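Local coordinates for protein pyrrolysyl-tRNA synthetase (PDB 3DSQ) that probably attaches pyrrolysine to its cognate tRNA in an ATP-dependent reaction, working as a homodimeric class II aminoacyl-tRNA synthetase, at residues B[192-195]-B[196-199]; B[71-74]-B[75-79]; B[144-147]-B[148-152]; B[14-17]-B[18-22]. One frame throughout, in Å; residues are numbered along the deposited sequence.

Contact 1 of 4, residues B[192-195]-B[196-199]; sequences EDMA and RWVL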
# COMPACT_ATOMS: atom_id res chain seq x y z
N GLU B 192 -23.88 11.17 -0.59
CA GLU B 192 -24.66 10.17 0.14
C GLU B 192 -24.46 8.80 -0.49
O GLU B 192 -24.16 7.83 0.20
CB GLU B 192 -26.16 10.51 0.10
CG GLU B 192 -26.64 11.49 1.15
CD GLU B 192 -28.16 11.45 1.32
OE1 GLU B 192 -28.88 11.67 0.32
OE2 GLU B 192 -28.63 11.19 2.45
N ASP B 193 -24.64 8.73 -1.81
CA ASP B 193 -24.47 7.47 -2.53
C ASP B 193 -23.11 6.85 -2.21
O ASP B 193 -23.02 5.68 -1.84
CB ASP B 193 -24.56 7.69 -4.04
CG ASP B 193 -25.92 8.22 -4.48
OD1 ASP B 193 -26.95 7.81 -3.89
OD2 ASP B 193 -25.94 9.03 -5.43
N MET B 194 -22.06 7.64 -2.37
CA MET B 194 -20.70 7.18 -2.11
C MET B 194 -20.56 6.65 -0.70
O MET B 194 -20.03 5.57 -0.49
CB MET B 194 -19.71 8.33 -2.32
CG MET B 194 -19.81 8.97 -3.69
SD MET B 194 -18.58 10.27 -3.91
CE MET B 194 -17.68 9.64 -5.29
N ALA B 195 -21.03 7.42 0.28
CA ALA B 195 -20.95 7.00 1.67
C ALA B 195 -21.62 5.64 1.86
O ALA B 195 -21.04 4.72 2.44
CB ALA B 195 -21.62 8.04 2.55
N ARG B 196 -22.84 5.53 1.35
CA ARG B 196 -23.60 4.28 1.45
C ARG B 196 -22.90 3.11 0.78
O ARG B 196 -22.79 2.04 1.38
CB ARG B 196 -25.00 4.48 0.87
CG ARG B 196 -25.86 5.44 1.69
CD ARG B 196 -27.14 5.80 0.97
NE ARG B 196 -28.00 6.66 1.79
CZ ARG B 196 -29.01 7.38 1.31
NH1 ARG B 196 -29.29 7.35 0.02
NH2 ARG B 196 -29.73 8.13 2.13
N TRP B 197 -22.41 3.31 -0.44
CA TRP B 197 -21.71 2.24 -1.15
C TRP B 197 -20.54 1.73 -0.32
O TRP B 197 -20.34 0.53 -0.16
CB TRP B 197 -21.16 2.72 -2.49
CG TRP B 197 -22.18 2.96 -3.56
CD1 TRP B 197 -23.27 2.19 -3.85
CD2 TRP B 197 -22.18 4.03 -4.52
NE1 TRP B 197 -23.95 2.71 -4.93
CE2 TRP B 197 -23.30 3.84 -5.36
CE3 TRP B 197 -21.34 5.14 -4.75
CZ2 TRP B 197 -23.61 4.71 -6.41
CZ3 TRP B 197 -21.65 6.00 -5.79
CH2 TRP B 197 -22.77 5.78 -6.61
N VAL B 198 -19.76 2.68 0.19
CA VAL B 198 -18.59 2.36 0.99
C VAL B 198 -18.92 1.73 2.34
O VAL B 198 -18.41 0.65 2.67
CB VAL B 198 -17.74 3.63 1.23
CG1 VAL B 198 -16.59 3.33 2.19
CG2 VAL B 198 -17.19 4.14 -0.10
N LEU B 199 -19.77 2.40 3.11
CA LEU B 199 -20.13 1.88 4.42
C LEU B 199 -20.82 0.53 4.33
O LEU B 199 -20.69 -0.30 5.23
CB LEU B 199 -21.01 2.90 5.14
CG LEU B 199 -20.26 4.21 5.42
CD1 LEU B 199 -21.21 5.25 5.97
CD2 LEU B 199 -19.12 3.95 6.40

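Contact 2 of 4, residues B[71-74]-B[75-79]; sequences PALL and ELEEK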
# COMPACT_ATOMS: atom_id res chain seq x y z
N PRO B 71 -5.21 -10.21 6.78
CA PRO B 71 -5.76 -9.36 7.84
C PRO B 71 -6.88 -8.45 7.35
O PRO B 71 -7.02 -8.22 6.15
CB PRO B 71 -4.53 -8.59 8.32
CG PRO B 71 -3.74 -8.42 7.07
CD PRO B 71 -3.83 -9.80 6.45
N ALA B 72 -7.65 -7.94 8.30
CA ALA B 72 -8.79 -7.07 8.05
C ALA B 72 -8.55 -5.90 7.11
O ALA B 72 -9.38 -5.62 6.25
CB ALA B 72 -9.33 -6.54 9.38
N LEU B 73 -7.42 -5.22 7.29
CA LEU B 73 -7.12 -4.07 6.44
C LEU B 73 -7.10 -4.49 4.98
O LEU B 73 -7.67 -3.82 4.14
CB LEU B 73 -5.77 -3.43 6.83
CG LEU B 73 -5.34 -2.23 5.99
CD1 LEU B 73 -6.42 -1.14 6.03
CD2 LEU B 73 -4.00 -1.67 6.52
N LEU B 74 -6.44 -5.60 4.68
CA LEU B 74 -6.35 -6.07 3.30
C LEU B 74 -7.67 -6.61 2.78
O LEU B 74 -7.99 -6.45 1.61
CB LEU B 74 -5.25 -7.13 3.17
CG LEU B 74 -3.82 -6.61 3.37
CD1 LEU B 74 -2.83 -7.76 3.25
CD2 LEU B 74 -3.51 -5.52 2.35
N GLU B 75 -8.43 -7.26 3.66
CA GLU B 75 -9.72 -7.82 3.27
C GLU B 75 -10.66 -6.66 2.99
O GLU B 75 -11.44 -6.68 2.03
CB GLU B 75 -10.27 -8.68 4.41
CG GLU B 75 -11.59 -9.37 4.11
CD GLU B 75 -12.16 -10.06 5.35
OE1 GLU B 75 -12.47 -9.34 6.33
OE2 GLU B 75 -12.31 -11.30 5.33
N LEU B 76 -10.57 -5.63 3.83
CA LEU B 76 -11.40 -4.44 3.69
C LEU B 76 -11.03 -3.74 2.38
O LEU B 76 -11.91 -3.32 1.62
CB LEU B 76 -11.13 -3.49 4.87
CG LEU B 76 -12.20 -2.51 5.35
CD1 LEU B 76 -11.53 -1.20 5.72
CD2 LEU B 76 -13.27 -2.29 4.31
N GLU B 77 -9.73 -3.63 2.13
CA GLU B 77 -9.24 -2.98 0.92
C GLU B 77 -9.78 -3.60 -0.37
O GLU B 77 -10.21 -2.89 -1.28
CB GLU B 77 -7.71 -2.97 0.89
CG GLU B 77 -7.09 -1.83 1.67
CD GLU B 77 -5.58 -1.75 1.49
OE1 GLU B 77 -5.08 -2.17 0.42
OE2 GLU B 77 -4.89 -1.24 2.41
N GLU B 78 -9.74 -4.93 -0.45
CA GLU B 78 -10.24 -5.58 -1.65
C GLU B 78 -11.76 -5.41 -1.73
O GLU B 78 -12.31 -5.20 -2.81
CB GLU B 78 -9.89 -7.07 -1.65
CG GLU B 78 -10.20 -7.75 -2.98
CD GLU B 78 -10.10 -9.26 -2.92
OE1 GLU B 78 -8.99 -9.78 -2.72
OE2 GLU B 78 -11.15 -9.92 -3.08
N LYS B 79 -12.41 -5.51 -0.58
CA LYS B 79 -13.87 -5.38 -0.46
C LYS B 79 -14.37 -4.03 -0.97
O LYS B 79 -15.35 -3.96 -1.71
CB LYS B 79 -14.27 -5.55 1.01
CG LYS B 79 -15.76 -5.33 1.32
CD LYS B 79 -16.65 -6.44 0.78
CE LYS B 79 -18.12 -6.16 1.09
NZ LYS B 79 -19.05 -7.21 0.59
O HOH W 1 -12.11 -6.45 6.77

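Contact 3 of 4, residues B[144-147]-B[148-152]; sequences RLWD and KPIRI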
# COMPACT_ATOMS: atom_id res chain seq x y z
N ARG B 144 -9.45 15.54 -20.18
CA ARG B 144 -9.07 15.83 -21.56
C ARG B 144 -9.22 14.63 -22.49
O ARG B 144 -9.13 14.77 -23.71
CB ARG B 144 -7.61 16.29 -21.61
CG ARG B 144 -7.41 17.79 -21.48
CD ARG B 144 -5.93 18.15 -21.41
NE ARG B 144 -5.29 17.56 -20.23
CZ ARG B 144 -4.34 18.15 -19.51
NH1 ARG B 144 -3.90 19.36 -19.84
NH2 ARG B 144 -3.84 17.53 -18.45
N LEU B 145 -9.44 13.45 -21.91
CA LEU B 145 -9.56 12.23 -22.69
C LEU B 145 -10.90 11.52 -22.49
O LEU B 145 -11.34 10.74 -23.34
CB LEU B 145 -8.45 11.25 -22.31
CG LEU B 145 -6.99 11.70 -22.41
CD1 LEU B 145 -6.11 10.70 -21.69
CD2 LEU B 145 -6.59 11.84 -23.87
N TRP B 146 -11.53 11.78 -21.35
CA TRP B 146 -12.79 11.14 -21.03
C TRP B 146 -13.94 12.11 -20.87
O TRP B 146 -13.75 13.29 -20.55
CB TRP B 146 -12.65 10.33 -19.74
CG TRP B 146 -11.72 9.16 -19.82
CD1 TRP B 146 -11.14 8.64 -20.94
CD2 TRP B 146 -11.29 8.34 -18.73
NE1 TRP B 146 -10.38 7.55 -20.62
CE2 TRP B 146 -10.45 7.34 -19.27
CE3 TRP B 146 -11.53 8.34 -17.35
CZ2 TRP B 146 -9.85 6.35 -18.48
CZ3 TRP B 146 -10.94 7.36 -16.56
CH2 TRP B 146 -10.11 6.38 -17.13
N ASP B 147 -15.15 11.60 -21.08
CA ASP B 147 -16.37 12.38 -20.95
C ASP B 147 -16.82 12.39 -19.50
O ASP B 147 -16.74 11.37 -18.82
CB ASP B 147 -17.51 11.79 -21.79
CG ASP B 147 -17.35 12.08 -23.26
OD1 ASP B 147 -16.97 13.22 -23.60
OD2 ASP B 147 -17.61 11.17 -24.07
N LYS B 148 -17.28 13.54 -19.03
CA LYS B 148 -17.77 13.66 -17.67
C LYS B 148 -19.14 13.01 -17.58
O LYS B 148 -19.84 12.91 -18.59
CB LYS B 148 -17.83 15.14 -17.27
CG LYS B 148 -16.44 15.78 -17.18
CD LYS B 148 -16.49 17.24 -16.74
CE LYS B 148 -17.11 18.13 -17.81
NZ LYS B 148 -16.30 18.15 -19.07
N PRO B 149 -19.54 12.53 -16.39
CA PRO B 149 -18.77 12.56 -15.14
C PRO B 149 -17.64 11.51 -15.08
O PRO B 149 -17.81 10.38 -15.54
CB PRO B 149 -19.84 12.31 -14.08
CG PRO B 149 -20.75 11.33 -14.78
CD PRO B 149 -20.86 11.92 -16.18
N ILE B 150 -16.51 11.91 -14.52
CA ILE B 150 -15.36 11.02 -14.38
C ILE B 150 -15.26 10.51 -12.94
O ILE B 150 -15.09 11.29 -12.01
CB ILE B 150 -14.05 11.75 -14.76
CG1 ILE B 150 -14.01 11.99 -16.28
CG2 ILE B 150 -12.84 10.95 -14.31
CD1 ILE B 150 -12.87 12.88 -16.74
N ARG B 151 -15.38 9.19 -12.77
CA ARG B 151 -15.32 8.58 -11.45
C ARG B 151 -13.97 7.94 -11.19
O ARG B 151 -13.58 6.99 -11.87
CB ARG B 151 -16.44 7.54 -11.31
CG ARG B 151 -17.81 8.18 -11.27
CD ARG B 151 -18.92 7.19 -10.93
NE ARG B 151 -20.10 7.91 -10.48
CZ ARG B 151 -21.26 7.35 -10.16
NH1 ARG B 151 -21.41 6.03 -10.23
NH2 ARG B 151 -22.27 8.11 -9.76
N ILE B 152 -13.27 8.46 -10.19
CA ILE B 152 -11.94 7.97 -9.84
C ILE B 152 -11.74 7.81 -8.33
O ILE B 152 -12.29 8.57 -7.54
CB ILE B 152 -10.88 8.95 -10.39
CG1 ILE B 152 -10.86 8.88 -11.92
CG2 ILE B 152 -9.52 8.66 -9.79
CD1 ILE B 152 -10.27 7.62 -12.47

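Contact 4 of 4, residues B[14-17]-B[18-22]; sequences WTKV and QYQRL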
# COMPACT_ATOMS: atom_id res chain seq x y z
N TRP B 14 -5.96 -0.13 37.63
CA TRP B 14 -4.84 -0.63 36.85
C TRP B 14 -3.69 0.36 36.85
O TRP B 14 -3.91 1.57 36.92
CB TRP B 14 -5.24 -0.84 35.38
CG TRP B 14 -6.38 -1.77 35.14
CD1 TRP B 14 -7.47 -1.53 34.34
CD2 TRP B 14 -6.55 -3.08 35.67
NE1 TRP B 14 -8.31 -2.62 34.34
CE2 TRP B 14 -7.77 -3.59 35.15
CE3 TRP B 14 -5.79 -3.89 36.53
CZ2 TRP B 14 -8.24 -4.87 35.46
CZ3 TRP B 14 -6.26 -5.16 36.84
CH2 TRP B 14 -7.48 -5.64 36.30
N THR B 15 -2.46 -0.15 36.79
CA THR B 15 -1.29 0.71 36.70
C THR B 15 -1.31 1.06 35.21
O THR B 15 -1.90 0.31 34.41
CB THR B 15 0.01 -0.03 37.00
OG1 THR B 15 0.16 -1.12 36.08
CG2 THR B 15 0.02 -0.54 38.45
N LYS B 16 -0.68 2.16 34.84
CA LYS B 16 -0.66 2.57 33.44
C LYS B 16 -0.20 1.44 32.53
O LYS B 16 -0.73 1.29 31.42
CB LYS B 16 0.26 3.79 33.26
CG LYS B 16 0.35 4.32 31.83
CD LYS B 16 -1.01 4.78 31.30
CE LYS B 16 -0.92 5.34 29.87
NZ LYS B 16 -0.02 4.50 29.01
N VAL B 17 0.76 0.64 32.99
CA VAL B 17 1.26 -0.45 32.17
C VAL B 17 0.24 -1.60 32.02
O VAL B 17 0.16 -2.24 30.97
CB VAL B 17 2.59 -1.00 32.71
CG1 VAL B 17 2.35 -1.83 33.96
CG2 VAL B 17 3.29 -1.80 31.63
N GLN B 18 -0.53 -1.87 33.07
CA GLN B 18 -1.54 -2.92 33.03
C GLN B 18 -2.66 -2.46 32.12
O GLN B 18 -3.17 -3.23 31.30
CB GLN B 18 -2.11 -3.16 34.42
CG GLN B 18 -1.12 -3.72 35.39
CD GLN B 18 -1.71 -3.89 36.76
OE1 GLN B 18 -2.39 -2.99 37.26
NE2 GLN B 18 -1.45 -5.03 37.38
N TYR B 19 -3.02 -1.18 32.26
CA TYR B 19 -4.05 -0.57 31.44
C TYR B 19 -3.68 -0.66 29.95
O TYR B 19 -4.51 -1.04 29.12
CB TYR B 19 -4.22 0.88 31.87
CG TYR B 19 -5.33 1.63 31.16
CD1 TYR B 19 -6.65 1.58 31.62
CD2 TYR B 19 -5.05 2.41 30.03
CE1 TYR B 19 -7.67 2.28 30.97
CE2 TYR B 19 -6.06 3.12 29.38
CZ TYR B 19 -7.36 3.05 29.85
OH TYR B 19 -8.34 3.78 29.22
N GLN B 20 -2.44 -0.30 29.63
CA GLN B 20 -1.98 -0.34 28.25
C GLN B 20 -2.01 -1.76 27.68
O GLN B 20 -2.35 -1.97 26.52
CB GLN B 20 -0.55 0.20 28.13
CG GLN B 20 -0.04 0.20 26.69
CD GLN B 20 1.43 0.57 26.55
OE1 GLN B 20 2.32 -0.16 26.99
NE2 GLN B 20 1.69 1.72 25.93
N ARG B 21 -1.60 -2.73 28.50
CA ARG B 21 -1.58 -4.13 28.10
C ARG B 21 -3.01 -4.60 27.77
O ARG B 21 -3.25 -5.22 26.74
CB ARG B 21 -0.96 -4.97 29.22
CG ARG B 21 -0.90 -6.47 28.96
CD ARG B 21 -0.29 -6.79 27.61
NE ARG B 21 -0.02 -8.22 27.45
CZ ARG B 21 0.44 -8.78 26.34
NH1 ARG B 21 0.68 -8.03 25.26
NH2 ARG B 21 0.68 -10.08 26.30
N LEU B 22 -3.94 -4.30 28.66
CA LEU B 22 -5.33 -4.69 28.46
C LEU B 22 -5.89 -4.04 27.21
O LEU B 22 -6.74 -4.62 26.52
CB LEU B 22 -6.16 -4.30 29.69
CG LEU B 22 -5.76 -5.03 30.98
CD1 LEU B 22 -6.65 -4.56 32.12
CD2 LEU B 22 -5.89 -6.55 30.81

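Contact 1 of 4, residues B[192-195]-B[196-199]
W197 turns its indole back over D193 because its CG stands beside the backbone N (chi1 -72°), while the helical backbone sets D193 CB beneath the ring. The evidence for a CH-pi contact is direct: D193 CB sits 3.8 Å from the centroid of the six-membered ring of W197, close to the ring normal. The carbonyl oxygen of D193 covers the same face nearer the rim, 3.3 Å from W197 CG, while also accepting W197 N at 2.8 Å in a nearly straight helical bond. M194 adds its CG, 4.1 Å from W197 CZ3. Replacing the indole by an alanine here would probably strip this cover from D193 CB and its carbonyl, and would cost M194 CG its contact with CZ3.

E192 and R196 run side by side one turn apart. Their salt bridge, E192 OE2 to R196 NH2 at 3.3 Å, is purely electrostatic: the oxygen lies well out of the guanidinium plane and no N-H is aimed at it. On the inner side, A195 CB lies 4.4 Å from L199 CD1.

Helix 187-201 thus lays M194, A195, V198 and L199 on the large sheet, against L175 and L177 of strand 171-180, V251, L253 and F255 of strand 250-256, and V223 of strand 219-225, while W197 reaches Q87 in a loop.

Contact 2 of 4, residues B[71-74]-B[75-79]
E77 lies one helical turn beyond L73, and its side chain runs back over that residue. Its CB is 3.4 Å from L73 O, and CG, standing beside the backbone N (chi1 -84°), comes closer still, to 3.2 Å from the same oxygen. CD has already moved off this carbonyl, and the carboxylate then divides. OE2 faces the leucine branch point, 3.7 Å from L73 CG, with CD1 slightly farther; OE1 turns to the other leucine, 4.2 Å from L74 CD2. Both are van der Waals contacts of a charged group with methyl and methine carbons. An alanine in its place lacks the carboxylate, and L73 CG and L74 CD2 would probably lose the cover it gives them on this side.

The backbone under this chain is regular: E77 N binds L73 O at 2.9 Å, within a series of four i to i+4 bonds that begins at P71 O. A second link is made through water, which donates to A72 O at 2.9 Å and also to E75 OE1, joining an early helical carbonyl to a carboxylate one turn on. E78 finds its ion partners elsewhere, in R70 and K82.

P71 occupies the N-cap, so this is the opening turn of helix 72-85. Q91 of the second subunit packs on P71 and L74, and E78 of that subunit meets E78. A helix at the dimer interface leading into strand 90-91 is consistent with motif 1 of class II synthetases.

Contact 3 of 4, residues B[144-147]-B[148-152]
W146 and I150 make the main apolar contact, with I152 added at the far end of the indole. W146 CB is 3.9 Å from I150 CD1, the methyl at the end of an extended chain (chi2 172°), and I150 CG2 lies at the ring edge, near its plane. The second isoleucine also comes to the edge: I152 CD1 is 4.2 Å from W146 CZ3, the two side chains crossing at about a right angle. In this contact the indole therefore meets its aliphatic neighbours along the rim.

Carbon-to-carbonyl contacts form the second group. I150 CD1 rests 3.9 Å from W146 O, and I150 CG1 lies 3.8 Å from D147 O, so the isoleucine fills the inside of the turn. The chain reverses here through a cis peptide bond between K148 and P149, and the two segments share no hydrogen bond.

Charged groups are peripheral. D147 and K148 carry opposite charges, but D147 OD1 and K148 NZ are 6.7 Å apart and form no ion pair. The strand residues are anchored by others: I150 and I152 bond through their backbones to L180 and T178 of the neighbouring strand, and R151 makes a salt bridge with E179.

R65 of the second subunit makes a cation-pi contact with W146, and L64 of that subunit packs on it. The chemistry is consistent with the path into strand 150-159 being set by apolar contact and the cis peptide bond, with W146 facing the start of the strand on one hand and the second subunit on the other.

Contact 4 of 4, residues B[14-17]-B[18-22]
W14 and L22 meet at about a right angle, the leucine pointing a methyl at the indole. L22 CD1 stands 3.5 Å from the centroid of the five-membered ring of W14, 21° off its normal, a CH-pi contact over one face. Q18 comes instead to the ring edge: its OE1 is 3.6 Å from W14 CE3, with amide and indole planes 86° apart. Y19 also meets W14 edge to edge near CD1, and the two CB atoms lie 4.0 Å apart.

That amide is turned for a capping box. T15 N donates to Q18 OE1 at 2.9 Å, and Q18 N returns a bond to T15 OG1 at 3.2 Å. The hydroxyl can receive it because OG1 sits between the backbone N and the carbonyl carbon (chi1 59°). T15 O accepts Y19 N at 2.8 Å, almost in line with the carbonyl, so the N-cap residue is gripped through three polar atoms.

Around helix 16-24, W14 NE1 bonds to Q31 O and the ring meets F36. L32 of helix 29-32 packs on Y19 and L22, while helix 39-68 supplies R42 against W14, T15 and Q18, and E50 to R21.

How the contacts relate
From the N terminus the order is contact 4, contact 2, contact 3, contact 1. All four are local and follow in series, so none nests in or crosses another. Contact 4 starts helix 16-24, about 25 Å (nearest atoms) from contact 1 and on the opposite side of the chain's centre. Contact 2 opens helix 72-85, and contact 3 closes the turn that leads into strand 150-159; these two lie about 13 Å apart at their nearest atoms, yet both touch the second subunit. Contact 1, within helix 187-201, meets contact 3 directly, W197 CH2 lying 3.9 Å from R151 NH1, which joins the helix to strand 150-159, next to the outermost strand 90-91.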